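Local coordinates for bartonella effector protein (Bep) substrate of VirB T4SS (Bartonella rochalimae ATCC BAA-1498, PDB 4YK1) that is exported by the VirB type IV secretion system and, through a separate Fic domain, probably AMPylates target proteins, this chain being its BID domain, at residues Glu26-Glu29 against Cys33-Lys36; Gln35-Lys40 against Phe114-Lys119; Arg42-Leu47 against Ala106-Asn111; Arg85-Lys90 against Ser96-Ile101; Ser110-Ile113 against Asp118-Ser121. One frame throughout, in Å; residues are numbered along the deposited sequence.

Interaction 1. Residues Glu26-Glu29 against Cys33-Lys36; sequences EKIE and CIQK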
# COMPACT_ATOMS: atom_id res chain seq x y z
N GLU A 26 -1.25 11.12 -5.21
CA GLU A 26 -2.57 11.70 -5.02
C GLU A 26 -3.65 10.74 -5.53
O GLU A 26 -4.67 10.54 -4.88
CB GLU A 26 -2.68 13.06 -5.72
N LYS A 27 -3.40 10.13 -6.69
CA LYS A 27 -4.33 9.15 -7.25
C LYS A 27 -4.45 7.91 -6.38
O LYS A 27 -5.54 7.35 -6.22
CB LYS A 27 -3.89 8.74 -8.66
CG LYS A 27 -4.87 7.79 -9.36
CD LYS A 27 -5.92 8.57 -10.15
CE LYS A 27 -6.74 7.64 -11.04
NZ LYS A 27 -7.71 8.40 -11.88
N ILE A 28 -3.33 7.45 -5.83
CA ILE A 28 -3.37 6.29 -4.94
C ILE A 28 -4.24 6.61 -3.73
O ILE A 28 -5.19 5.89 -3.43
CB ILE A 28 -1.96 5.86 -4.50
CG1 ILE A 28 -1.19 5.31 -5.71
CG2 ILE A 28 -2.03 4.82 -3.36
CD1 ILE A 28 0.28 5.11 -5.47
N GLU A 29 -3.93 7.72 -3.07
CA GLU A 29 -4.60 8.08 -1.82
C GLU A 29 -6.09 8.34 -2.00
O GLU A 29 -6.87 8.18 -1.07
CB GLU A 29 -3.94 9.32 -1.21
CG GLU A 29 -2.56 9.07 -0.63
CD GLU A 29 -1.93 10.34 -0.08
OE1 GLU A 29 -2.59 11.40 -0.11
OE2 GLU A 29 -0.78 10.28 0.39
N CYS A 33 -10.84 1.91 -3.18
CA CYS A 33 -10.45 0.60 -2.65
C CYS A 33 -9.23 0.73 -1.74
O CYS A 33 -9.12 0.04 -0.73
CB CYS A 33 -10.16 -0.39 -3.78
SG CYS A 33 -11.65 -0.90 -4.66
N ILE A 34 -8.31 1.61 -2.12
CA ILE A 34 -7.16 1.92 -1.28
C ILE A 34 -7.64 2.44 0.07
O ILE A 34 -7.13 2.05 1.12
CB ILE A 34 -6.23 2.93 -1.96
CG1 ILE A 34 -5.49 2.26 -3.12
CG2 ILE A 34 -5.23 3.50 -0.95
CD1 ILE A 34 -4.45 1.24 -2.65
N GLN A 35 -8.64 3.32 0.04
CA GLN A 35 -9.10 3.94 1.27
C GLN A 35 -9.81 2.95 2.18
O GLN A 35 -9.64 2.99 3.39
CB GLN A 35 -10.00 5.14 0.95
CG GLN A 35 -9.25 6.31 0.33
CD GLN A 35 -10.16 7.51 0.07
OE1 GLN A 35 -11.33 7.51 0.45
NE2 GLN A 35 -9.61 8.54 -0.57
N LYS A 36 -10.62 2.06 1.60
CA LYS A 36 -11.26 1.00 2.38
C LYS A 36 -10.21 0.05 2.95
O LYS A 36 -10.28 -0.36 4.11
CB LYS A 36 -12.28 0.23 1.54
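Ile-34 points at Ile-28 across the bend between helix 21-30 and helix 32-49, and the pair illustrates how a short break between helices is closed by one apolar and one polar contact. The two CG2 methyls come within 4.2 Å of one another while the rest of Ile-28 leads off, but the tighter approach is to the backbone: Ile-34 CG2 lies 3.4 Å from Ile-28 O, with CB of the same isoleucine also close to that oxygen. Ile-34 carries CG1 beside its own backbone N (chi1 -72°), which turns CG2 onto the carbonyl and lets CD1 run on into the protein interior.

Glu-29 takes part through its main chain rather than its carboxylate, which heads off the contact. Its carbonyl oxygen receives Gln-35 NE2 at 2.8 Å, in a nearly straight bond (167° at the hydrogen) that arrives in the carbonyl plane on a lone pair. The oxygen also lies almost exactly in the amide plane of Gln-35. Because the Gln-35 chain is extended beyond CG, the amide spans the gap between the helices, and CG itself passes 3.3 Å from Glu-29 O. This bond would help fix the rotation of the terminal amide.

At the bend, Asp-31 OD1 accepts a hydrogen bond from Ile-34 N. Beyond it lies helix 97-140, where Ile-34 packs on Tyr-116, Val-120 and Ile-123, while Ile-28 CD1 reaches Val-120 from the preceding helix.

Interaction 2. Residues Gln35-Lys40 against Phe114-Lys119; sequences QKSLEK and FNYADK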
# COMPACT_ATOMS: atom_id res chain seq x y z
N GLN A 35 -8.64 3.32 0.04
CA GLN A 35 -9.10 3.94 1.27
C GLN A 35 -9.81 2.95 2.18
O GLN A 35 -9.64 2.99 3.39
CB GLN A 35 -10.00 5.14 0.95
CG GLN A 35 -9.25 6.31 0.33
CD GLN A 35 -10.16 7.51 0.07
OE1 GLN A 35 -11.33 7.51 0.45
NE2 GLN A 35 -9.61 8.54 -0.57
N LYS A 36 -10.62 2.06 1.60
CA LYS A 36 -11.26 1.00 2.38
C LYS A 36 -10.21 0.05 2.95
O LYS A 36 -10.28 -0.36 4.11
CB LYS A 36 -12.28 0.23 1.54
N SER A 37 -9.23 -0.31 2.12
CA SER A 37 -8.16 -1.19 2.59
C SER A 37 -7.36 -0.55 3.73
O SER A 37 -7.06 -1.20 4.75
CB SER A 37 -7.23 -1.57 1.43
OG SER A 37 -6.23 -2.48 1.88
N LEU A 38 -7.04 0.72 3.59
CA LEU A 38 -6.29 1.44 4.61
C LEU A 38 -7.05 1.51 5.93
O LEU A 38 -6.45 1.40 7.01
CB LEU A 38 -5.93 2.85 4.12
CG LEU A 38 -5.01 3.68 5.01
CD1 LEU A 38 -3.72 2.92 5.29
CD2 LEU A 38 -4.70 5.01 4.33
N GLU A 39 -8.37 1.69 5.86
CA GLU A 39 -9.18 1.68 7.07
C GLU A 39 -9.11 0.32 7.77
O GLU A 39 -9.05 0.25 9.00
CB GLU A 39 -10.64 2.04 6.75
N LYS A 40 -9.09 -0.77 7.00
CA LYS A 40 -8.96 -2.11 7.58
C LYS A 40 -7.60 -2.31 8.23
O LYS A 40 -7.50 -2.91 9.31
CB LYS A 40 -9.18 -3.19 6.51
N PHE A 114 -0.48 -7.41 1.88
CA PHE A 114 -0.18 -7.97 0.56
C PHE A 114 -1.20 -7.48 -0.47
O PHE A 114 -0.84 -7.08 -1.58
CB PHE A 114 -0.17 -9.50 0.58
CG PHE A 114 0.25 -10.10 -0.73
CD1 PHE A 114 1.59 -10.29 -1.02
CD2 PHE A 114 -0.70 -10.42 -1.70
CE1 PHE A 114 1.98 -10.81 -2.24
CE2 PHE A 114 -0.32 -10.93 -2.93
CZ PHE A 114 1.02 -11.13 -3.21
N ASN A 115 -2.47 -7.54 -0.11
CA ASN A 115 -3.52 -7.12 -1.05
C ASN A 115 -3.46 -5.62 -1.35
O ASN A 115 -3.69 -5.19 -2.48
CB ASN A 115 -4.90 -7.49 -0.52
CG ASN A 115 -5.12 -8.98 -0.52
OD1 ASN A 115 -4.38 -9.72 -1.17
ND2 ASN A 115 -6.14 -9.44 0.19
N TYR A 116 -3.16 -4.83 -0.32
CA TYR A 116 -2.99 -3.39 -0.47
C TYR A 116 -1.88 -3.09 -1.49
O TYR A 116 -2.05 -2.24 -2.37
CB TYR A 116 -2.66 -2.74 0.88
CG TYR A 116 -2.49 -1.23 0.82
CD1 TYR A 116 -1.27 -0.66 0.46
CD2 TYR A 116 -3.55 -0.37 1.13
CE1 TYR A 116 -1.10 0.71 0.40
CE2 TYR A 116 -3.39 1.02 1.07
CZ TYR A 116 -2.17 1.54 0.70
OH TYR A 116 -1.98 2.90 0.64
N ALA A 117 -0.75 -3.78 -1.36
CA ALA A 117 0.37 -3.53 -2.26
C ALA A 117 0.03 -3.89 -3.70
O ALA A 117 0.50 -3.24 -4.62
CB ALA A 117 1.61 -4.31 -1.81
N ASP A 118 -0.76 -4.95 -3.89
CA ASP A 118 -1.20 -5.33 -5.24
C ASP A 118 -2.06 -4.23 -5.86
O ASP A 118 -1.95 -3.94 -7.06
CB ASP A 118 -1.98 -6.64 -5.21
CG ASP A 118 -2.54 -7.03 -6.58
OD1 ASP A 118 -1.82 -7.71 -7.33
OD2 ASP A 118 -3.70 -6.65 -6.91
N LYS A 119 -2.94 -3.63 -5.06
CA LYS A 119 -3.80 -2.55 -5.54
C LYS A 119 -2.95 -1.35 -5.95
O LYS A 119 -3.16 -0.77 -7.01
CB LYS A 119 -4.83 -2.12 -4.49
CG LYS A 119 -5.88 -3.17 -4.13
CD LYS A 119 -6.78 -2.70 -2.98
CE LYS A 119 -7.65 -3.83 -2.41
NZ LYS A 119 -7.11 -4.32 -1.09
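A loose antiparallel helix-to-helix contact, built round Ser-37 and Tyr-116, joins helix 32-49 to the middle of the long helix 97-140. The short segments run at 158° to each other and their axes come no nearer than 10.2 Å, a spacing bridged by one aromatic side chain and by small groups opposite it. Backbone approach is closest at the same pair, with Ser-37 CA and Tyr-116 CA 6.4 Å apart.

Tyr-116 holds CG anti to its backbone N (chi1 -179°), which sends the ring across toward the partner helix. Ser-37 OG then sits at the ring edge, close to the ring plane, 3.5 Å from CD2. Leu-38 adds a lighter apolar touch: its CB is 4.4 Å from Tyr-116 CE2, approaching at a slant. The ring thus meets Ser-37 and Leu-38, consecutive residues of the partner helix, through the hydroxyl of one and the CB of the other.

This is the pattern of a helical bundle, and the BID domain is a four-helix bundle topped with a hook. The ring also meets Ile-34 and Ile-41 of helix 32-49 and Ile-59 and Ile-62 of helix 56-64, while the phenol oxygen is satisfied by a hydrogen bond with Asn-63.

On the more polar flank, Lys-119 curls back along its own helix, its last torsion bending the ammonium toward Ser-37. NZ stops 3.6 Å from Ser-37 OG and 3.7 Å from Ser-37 CB. The hydroxyl finds its strong partner one turn of helix away from Tyr-116, in a hydrogen bond with Glu-112.

Interaction 3. Residues Arg42-Leu47 against Ala106-Asn111; sequences RALSKL and AKILSN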
# COMPACT_ATOMS: atom_id res chain seq x y z
N ARG A 42 -5.67 -0.00 9.47
CA ARG A 42 -5.66 0.77 10.71
C ARG A 42 -6.43 0.07 11.83
O ARG A 42 -5.99 0.07 12.98
CB ARG A 42 -6.26 2.16 10.49
CG ARG A 42 -5.47 3.07 9.58
CD ARG A 42 -6.02 4.50 9.70
NE ARG A 42 -5.70 5.34 8.55
CZ ARG A 42 -6.60 5.79 7.68
NH1 ARG A 42 -7.90 5.50 7.79
NH2 ARG A 42 -6.20 6.56 6.68
N ALA A 43 -7.59 -0.50 11.51
CA ALA A 43 -8.40 -1.16 12.52
C ALA A 43 -7.72 -2.44 13.04
O ALA A 43 -7.72 -2.73 14.24
CB ALA A 43 -9.79 -1.48 11.97
N LEU A 44 -7.15 -3.22 12.12
CA LEU A 44 -6.34 -4.37 12.50
C LEU A 44 -5.17 -3.94 13.37
O LEU A 44 -4.92 -4.54 14.41
CB LEU A 44 -5.84 -5.11 11.26
CG LEU A 44 -6.91 -5.98 10.61
CD1 LEU A 44 -6.49 -6.39 9.18
CD2 LEU A 44 -7.16 -7.20 11.49
N SER A 45 -4.45 -2.91 12.94
CA SER A 45 -3.30 -2.40 13.70
C SER A 45 -3.69 -2.00 15.12
O SER A 45 -2.94 -2.22 16.07
CB SER A 45 -2.65 -1.21 12.98
OG SER A 45 -2.05 -1.64 11.76
N LYS A 46 -4.88 -1.43 15.27
CA LYS A 46 -5.37 -1.09 16.61
C LYS A 46 -5.64 -2.36 17.42
O LYS A 46 -5.23 -2.47 18.59
CB LYS A 46 -6.63 -0.22 16.50
CG LYS A 46 -7.42 -0.10 17.81
CD LYS A 46 -6.66 0.68 18.85
CE LYS A 46 -7.50 0.85 20.12
NZ LYS A 46 -6.68 1.41 21.22
N LEU A 47 -6.29 -3.34 16.80
CA LEU A 47 -6.58 -4.62 17.46
C LEU A 47 -5.34 -5.38 17.90
O LEU A 47 -5.31 -6.00 18.96
CB LEU A 47 -7.39 -5.52 16.53
CG LEU A 47 -8.86 -5.15 16.40
CD1 LEU A 47 -9.54 -6.05 15.39
CD2 LEU A 47 -9.54 -5.23 17.77
N ALA A 106 -2.95 -10.82 13.22
CA ALA A 106 -1.72 -10.43 12.51
C ALA A 106 -1.62 -11.12 11.16
O ALA A 106 -1.12 -10.53 10.20
CB ALA A 106 -0.48 -10.75 13.36
N LYS A 107 -2.09 -12.37 11.07
CA LYS A 107 -2.13 -13.07 9.78
C LYS A 107 -3.06 -12.38 8.79
O LYS A 107 -2.78 -12.30 7.58
CB LYS A 107 -2.57 -14.53 9.94
CG LYS A 107 -1.63 -15.35 10.82
CD LYS A 107 -1.99 -16.82 10.76
CE LYS A 107 -0.88 -17.67 11.33
NZ LYS A 107 -0.81 -17.50 12.79
N ILE A 108 -4.20 -11.91 9.30
CA ILE A 108 -5.16 -11.19 8.48
C ILE A 108 -4.55 -9.86 8.04
O ILE A 108 -4.70 -9.42 6.90
CB ILE A 108 -6.49 -10.97 9.25
CG1 ILE A 108 -7.13 -12.32 9.57
CG2 ILE A 108 -7.46 -10.13 8.40
CD1 ILE A 108 -8.31 -12.22 10.54
N LEU A 109 -3.84 -9.22 8.97
CA LEU A 109 -3.15 -7.98 8.65
C LEU A 109 -2.09 -8.20 7.57
O LEU A 109 -1.98 -7.41 6.62
CB LEU A 109 -2.52 -7.39 9.92
CG LEU A 109 -1.66 -6.14 9.71
CD1 LEU A 109 -2.44 -4.98 9.05
CD2 LEU A 109 -1.02 -5.68 11.04
N SER A 110 -1.31 -9.26 7.72
CA SER A 110 -0.30 -9.60 6.72
C SER A 110 -0.94 -9.75 5.36
O SER A 110 -0.46 -9.21 4.37
CB SER A 110 0.43 -10.90 7.10
OG SER A 110 1.19 -11.38 5.99
N ASN A 111 -2.04 -10.50 5.31
CA ASN A 111 -2.78 -10.69 4.06
C ASN A 111 -3.27 -9.35 3.47
O ASN A 111 -3.16 -9.10 2.26
CB ASN A 111 -3.95 -11.63 4.31
CG ASN A 111 -4.61 -12.10 3.03
OD1 ASN A 111 -5.82 -11.98 2.87
ND2 ASN A 111 -3.82 -12.64 2.13
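Leu-44 lies against Leu-109 and Ile-108, and tracing it outward shows how one branched side chain can fill the gap between two helices. At the base, Leu-44 CB meets the CD1 methyl of Leu-109 at 4.1 Å. The first torsion, with CG anti to the carbonyl carbon (chi1 -77°), directs the branch point toward helix 97-140, and the two methyls then part. CD1 presses on the main chain of the partner: it is 3.7 Å from Leu-109 CA and 3.9 Å from Leu-109 N. The same methyl also reaches Ile-108 CG2 at 3.9 Å, which places it over the boundary between consecutive residues. The other methyl, Leu-44 CD2, stays at the looser distance of 4.3 Å from Ile-108 CG2.

Leu-109 answers from the other helix. While CD1 backs onto Leu-44 CB, its second methyl, CD2, lies 4.2 Å from Ser-45 OG. That hydroxyl is not left to an apolar neighbour alone, since it hydrogen-bonds within its own helix to the carbonyl oxygen of Ile-41. Leu-109 is further enclosed by Ile-41, Ile-48 and Tyr-49, all on helix 32-49, whereas Ile-108 lies toward the exposed side.

No hydrogen bond crosses between the segments; dispersion and burial do the work. Their axes come within 9.7 Å at 153°, close to antiparallel, and Ser-110 on another flank bonds to the main chain of Ser-73 in helix 67-78. Near-antiparallel packing of aliphatic side chains such as this is the usual way neighbouring helices meet in a four-helix bundle, the fold of the BID domain.

Interaction 4. Residues Arg85-Lys90 against Ser96-Ile101; sequences RLKGRK and SQKYKI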
# COMPACT_ATOMS: atom_id res chain seq x y z
N ARG A 85 4.78 -4.97 20.44
CA ARG A 85 4.09 -5.86 21.37
C ARG A 85 2.63 -6.06 20.99
O ARG A 85 1.92 -5.11 20.65
CB ARG A 85 4.21 -5.27 22.79
CG ARG A 85 3.58 -6.07 23.88
CD ARG A 85 3.95 -5.44 25.21
NE ARG A 85 3.01 -5.78 26.27
CZ ARG A 85 3.37 -5.98 27.54
NH1 ARG A 85 4.64 -5.88 27.90
NH2 ARG A 85 2.45 -6.29 28.44
N LEU A 86 2.20 -7.32 21.05
CA LEU A 86 0.83 -7.70 20.74
C LEU A 86 -0.10 -7.47 21.92
O LEU A 86 0.31 -7.61 23.06
CB LEU A 86 0.76 -9.19 20.34
CG LEU A 86 0.88 -9.53 18.87
CD1 LEU A 86 2.15 -8.95 18.29
CD2 LEU A 86 0.83 -11.05 18.69
N LYS A 87 -1.35 -7.15 21.62
CA LYS A 87 -2.34 -6.89 22.65
C LYS A 87 -2.78 -8.21 23.27
O LYS A 87 -2.92 -9.22 22.57
CB LYS A 87 -3.52 -6.14 22.03
CG LYS A 87 -4.29 -5.24 22.94
CD LYS A 87 -5.07 -4.23 22.10
CE LYS A 87 -6.14 -3.53 22.89
NZ LYS A 87 -6.91 -2.63 21.97
N GLY A 88 -2.99 -8.22 24.58
CA GLY A 88 -3.40 -9.43 25.28
C GLY A 88 -2.32 -9.91 26.23
O GLY A 88 -1.14 -9.72 25.97
N ARG A 89 -2.72 -10.53 27.33
CA ARG A 89 -1.73 -10.92 28.32
C ARG A 89 -1.08 -12.26 28.01
O ARG A 89 -1.67 -13.17 27.42
CB ARG A 89 -2.36 -10.95 29.71
CG ARG A 89 -2.84 -9.58 30.16
CD ARG A 89 -3.66 -9.66 31.44
NE ARG A 89 -2.88 -10.13 32.59
CZ ARG A 89 -3.14 -11.25 33.26
NH1 ARG A 89 -4.12 -12.06 32.87
NH2 ARG A 89 -2.40 -11.59 34.30
N LYS A 90 0.16 -12.36 28.45
CA LYS A 90 1.00 -13.51 28.19
C LYS A 90 2.01 -13.57 29.35
O LYS A 90 2.58 -12.54 29.72
CB LYS A 90 1.67 -13.35 26.83
CG LYS A 90 2.72 -14.37 26.48
CD LYS A 90 3.49 -13.93 25.25
CE LYS A 90 4.81 -14.68 25.12
NZ LYS A 90 5.63 -14.17 23.99
N SER A 96 -2.75 -15.74 26.87
CA SER A 96 -4.19 -15.60 27.00
C SER A 96 -4.86 -15.83 25.65
O SER A 96 -4.21 -15.80 24.60
CB SER A 96 -4.57 -14.22 27.52
OG SER A 96 -4.24 -13.25 26.54
N GLN A 97 -6.16 -16.06 25.67
CA GLN A 97 -6.94 -16.18 24.46
C GLN A 97 -6.85 -14.90 23.65
O GLN A 97 -6.75 -14.93 22.43
CB GLN A 97 -8.41 -16.50 24.81
CG GLN A 97 -9.16 -17.21 23.70
CD GLN A 97 -8.46 -18.48 23.25
OE1 GLN A 97 -7.99 -19.27 24.07
NE2 GLN A 97 -8.36 -18.66 21.94
N LYS A 98 -6.88 -13.76 24.34
CA LYS A 98 -6.79 -12.46 23.68
C LYS A 98 -5.48 -12.32 22.90
O LYS A 98 -5.47 -11.81 21.77
CB LYS A 98 -6.92 -11.34 24.70
CG LYS A 98 -7.02 -9.95 24.11
CD LYS A 98 -7.37 -8.95 25.20
CE LYS A 98 -7.10 -7.50 24.79
NZ LYS A 98 -7.23 -6.58 25.97
N TYR A 99 -4.39 -12.77 23.51
CA TYR A 99 -3.08 -12.74 22.87
C TYR A 99 -3.09 -13.62 21.62
O TYR A 99 -2.59 -13.22 20.56
CB TYR A 99 -1.97 -13.21 23.83
CG TYR A 99 -0.57 -12.93 23.29
CD1 TYR A 99 0.03 -13.79 22.36
CD2 TYR A 99 0.14 -11.80 23.70
CE1 TYR A 99 1.31 -13.53 21.84
CE2 TYR A 99 1.41 -11.54 23.20
CZ TYR A 99 1.99 -12.40 22.27
OH TYR A 99 3.24 -12.11 21.78
N LYS A 100 -3.66 -14.81 21.73
CA LYS A 100 -3.76 -15.70 20.57
C LYS A 100 -4.61 -15.11 19.45
O LYS A 100 -4.33 -15.33 18.28
CB LYS A 100 -4.31 -17.07 21.00
CG LYS A 100 -3.39 -17.85 21.96
CD LYS A 100 -3.83 -19.32 22.03
CE LYS A 100 -3.22 -20.06 23.20
NZ LYS A 100 -4.02 -19.90 24.46
N ILE A 101 -5.62 -14.32 19.82
CA ILE A 101 -6.46 -13.66 18.83
C ILE A 101 -5.67 -12.56 18.12
O ILE A 101 -5.84 -12.35 16.92
CB ILE A 101 -7.75 -13.11 19.48
CG1 ILE A 101 -8.69 -14.27 19.83
CG2 ILE A 101 -8.49 -12.12 18.55
CD1 ILE A 101 -9.83 -13.88 20.78
O HOH W 1 4.12 -9.51 22.15
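Two first torsions bring Ser-96 and Tyr-99 onto the chain at Gly-88 to Lys-90. In Ser-96, OG stands between the backbone N and the carbonyl carbon (chi1 66°), where it can donate to Arg-89 O at 2.7 Å and accept from Tyr-99 N at 3.1 Å. Ser-96 occupies the N-cap position of helix 97-140, and the second bond is its capping bond. Arg-89 O is gripped twice, since Ser-96 N also donates to it at 2.8 Å.

In Tyr-99, CG anti to the backbone N (chi1 -169°) lays the ring along residues 86 to 90. Lys-90 CD rests over one face, 3.9 Å from the ring centroid in a CH-pi contact, while Gly-88 O lies at the ring edge, 3.3 Å from CD2. The Leu-86 side chain crosses that of Tyr-99 at about a right angle, its CB touching CE2, and a water links Leu-86 N to the phenol oxygen.

The segments lead into and out of the small beta hairpin 90-91/94-95, probably part of the hook. A serine hydroxyl that donates and accepts, beside a ring with a Lys-90 methylene over one face, implies a loop held both by the doubly gripped Arg-89 carbonyl and by packing on Tyr-99.

Interaction 5. Residues Ser110-Ile113 against Asp118-Ser121; sequences SNEI and DKVS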
# COMPACT_ATOMS: atom_id res chain seq x y z
N SER A 110 -1.31 -9.26 7.72
CA SER A 110 -0.30 -9.60 6.72
C SER A 110 -0.94 -9.75 5.36
O SER A 110 -0.46 -9.21 4.37
CB SER A 110 0.43 -10.90 7.10
OG SER A 110 1.19 -11.38 5.99
N ASN A 111 -2.04 -10.50 5.31
CA ASN A 111 -2.78 -10.69 4.06
C ASN A 111 -3.27 -9.35 3.47
O ASN A 111 -3.16 -9.10 2.26
CB ASN A 111 -3.95 -11.63 4.31
CG ASN A 111 -4.61 -12.10 3.03
OD1 ASN A 111 -5.82 -11.98 2.87
ND2 ASN A 111 -3.82 -12.64 2.13
N GLU A 112 -3.78 -8.47 4.33
CA GLU A 112 -4.31 -7.18 3.87
C GLU A 112 -3.21 -6.28 3.32
O GLU A 112 -3.40 -5.60 2.32
CB GLU A 112 -5.06 -6.48 5.01
CG GLU A 112 -5.88 -5.28 4.57
CD GLU A 112 -6.98 -5.64 3.58
OE1 GLU A 112 -7.56 -6.75 3.70
OE2 GLU A 112 -7.24 -4.82 2.68
N ILE A 113 -2.05 -6.28 3.96
CA ILE A 113 -0.88 -5.56 3.45
C ILE A 113 -0.49 -6.09 2.05
O ILE A 113 -0.19 -5.31 1.15
CB ILE A 113 0.32 -5.68 4.40
CG1 ILE A 113 0.06 -4.91 5.71
CG2 ILE A 113 1.61 -5.18 3.72
CD1 ILE A 113 -0.00 -3.41 5.51
N ASP A 118 -0.76 -4.95 -3.89
CA ASP A 118 -1.20 -5.33 -5.24
C ASP A 118 -2.06 -4.23 -5.86
O ASP A 118 -1.95 -3.94 -7.06
CB ASP A 118 -1.98 -6.64 -5.21
CG ASP A 118 -2.54 -7.03 -6.58
OD1 ASP A 118 -1.82 -7.71 -7.33
OD2 ASP A 118 -3.70 -6.65 -6.91
N LYS A 119 -2.94 -3.63 -5.06
CA LYS A 119 -3.80 -2.55 -5.54
C LYS A 119 -2.95 -1.35 -5.95
O LYS A 119 -3.16 -0.77 -7.01
CB LYS A 119 -4.83 -2.12 -4.49
CG LYS A 119 -5.88 -3.17 -4.13
CD LYS A 119 -6.78 -2.70 -2.98
CE LYS A 119 -7.65 -3.83 -2.41
NZ LYS A 119 -7.11 -4.32 -1.09
N VAL A 120 -2.00 -0.98 -5.09
CA VAL A 120 -1.10 0.13 -5.40
C VAL A 120 -0.37 -0.11 -6.72
O VAL A 120 -0.29 0.78 -7.56
CB VAL A 120 -0.09 0.35 -4.28
CG1 VAL A 120 0.98 1.33 -4.74
CG2 VAL A 120 -0.79 0.87 -3.03
N SER A 121 0.16 -1.31 -6.89
CA SER A 121 0.89 -1.69 -8.09
C SER A 121 0.05 -1.50 -9.36
O SER A 121 0.52 -0.95 -10.35
CB SER A 121 1.34 -3.15 -7.98
OG SER A 121 2.18 -3.47 -9.07
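Glu-112 and Lys-119 form an i to i+7 pair, two turns apart on the same face of helix 97-140, the longest helix in this four-helix bundle domain. The ionic term is modest: Glu-112 OE2 and Lys-119 NZ are 3.8 Å apart, a long salt bridge, with no hydrogen bond between the segments. Both chains must bend to achieve even this. Glu-112 has CG anti to the backbone N but folds at the second torsion (chi2 62°), swinging the carboxylate toward the C-terminal end of the helix, while Lys-119 comes back in the opposite sense, so that the two chains approach obliquely.

Hydrogen bonding gives the carboxylate its stronger partner, because Glu-112 OE2 is also bonded to Ser-37 of helix 32-49. With an ammonium nearby as well, the carboxylate would probably be favoured in its charged form.

Apolar contacts hold the flanks. Glu-112 and Ile-113 touch Ile-41, Ile-113 reaches Leu-72 of helix 67-78, and Val-120 packs on Pro-66. The ionic pair itself is a surface contact beside that packing. Of the two carboxylate oxygens, OE2 faces the lysine, whereas Glu-112 OE1 is 5.4 Å from Lys-119 NZ.

From the N terminus, interaction 1 closes the short bend between helices 21-30 and 32-49. Interaction 2 opens where it ends, sharing Gln-35 and Lys-36, and closes the large loop to helix 97-140. Interaction 3 nests inside that loop, pairing the same two helices farther along, about 11 Å away between centres. Interaction 4 nests within interaction 3 in turn and closes the tight loop at the start of helix 97-140; the two touch through Lys-46, Leu-47 and Lys-87. Interaction 5 stays inside helix 97-140, starting on the stretch that interaction 3 ends on, finishing with interaction 2, and meeting that contact at Ser-37 and Glu-112.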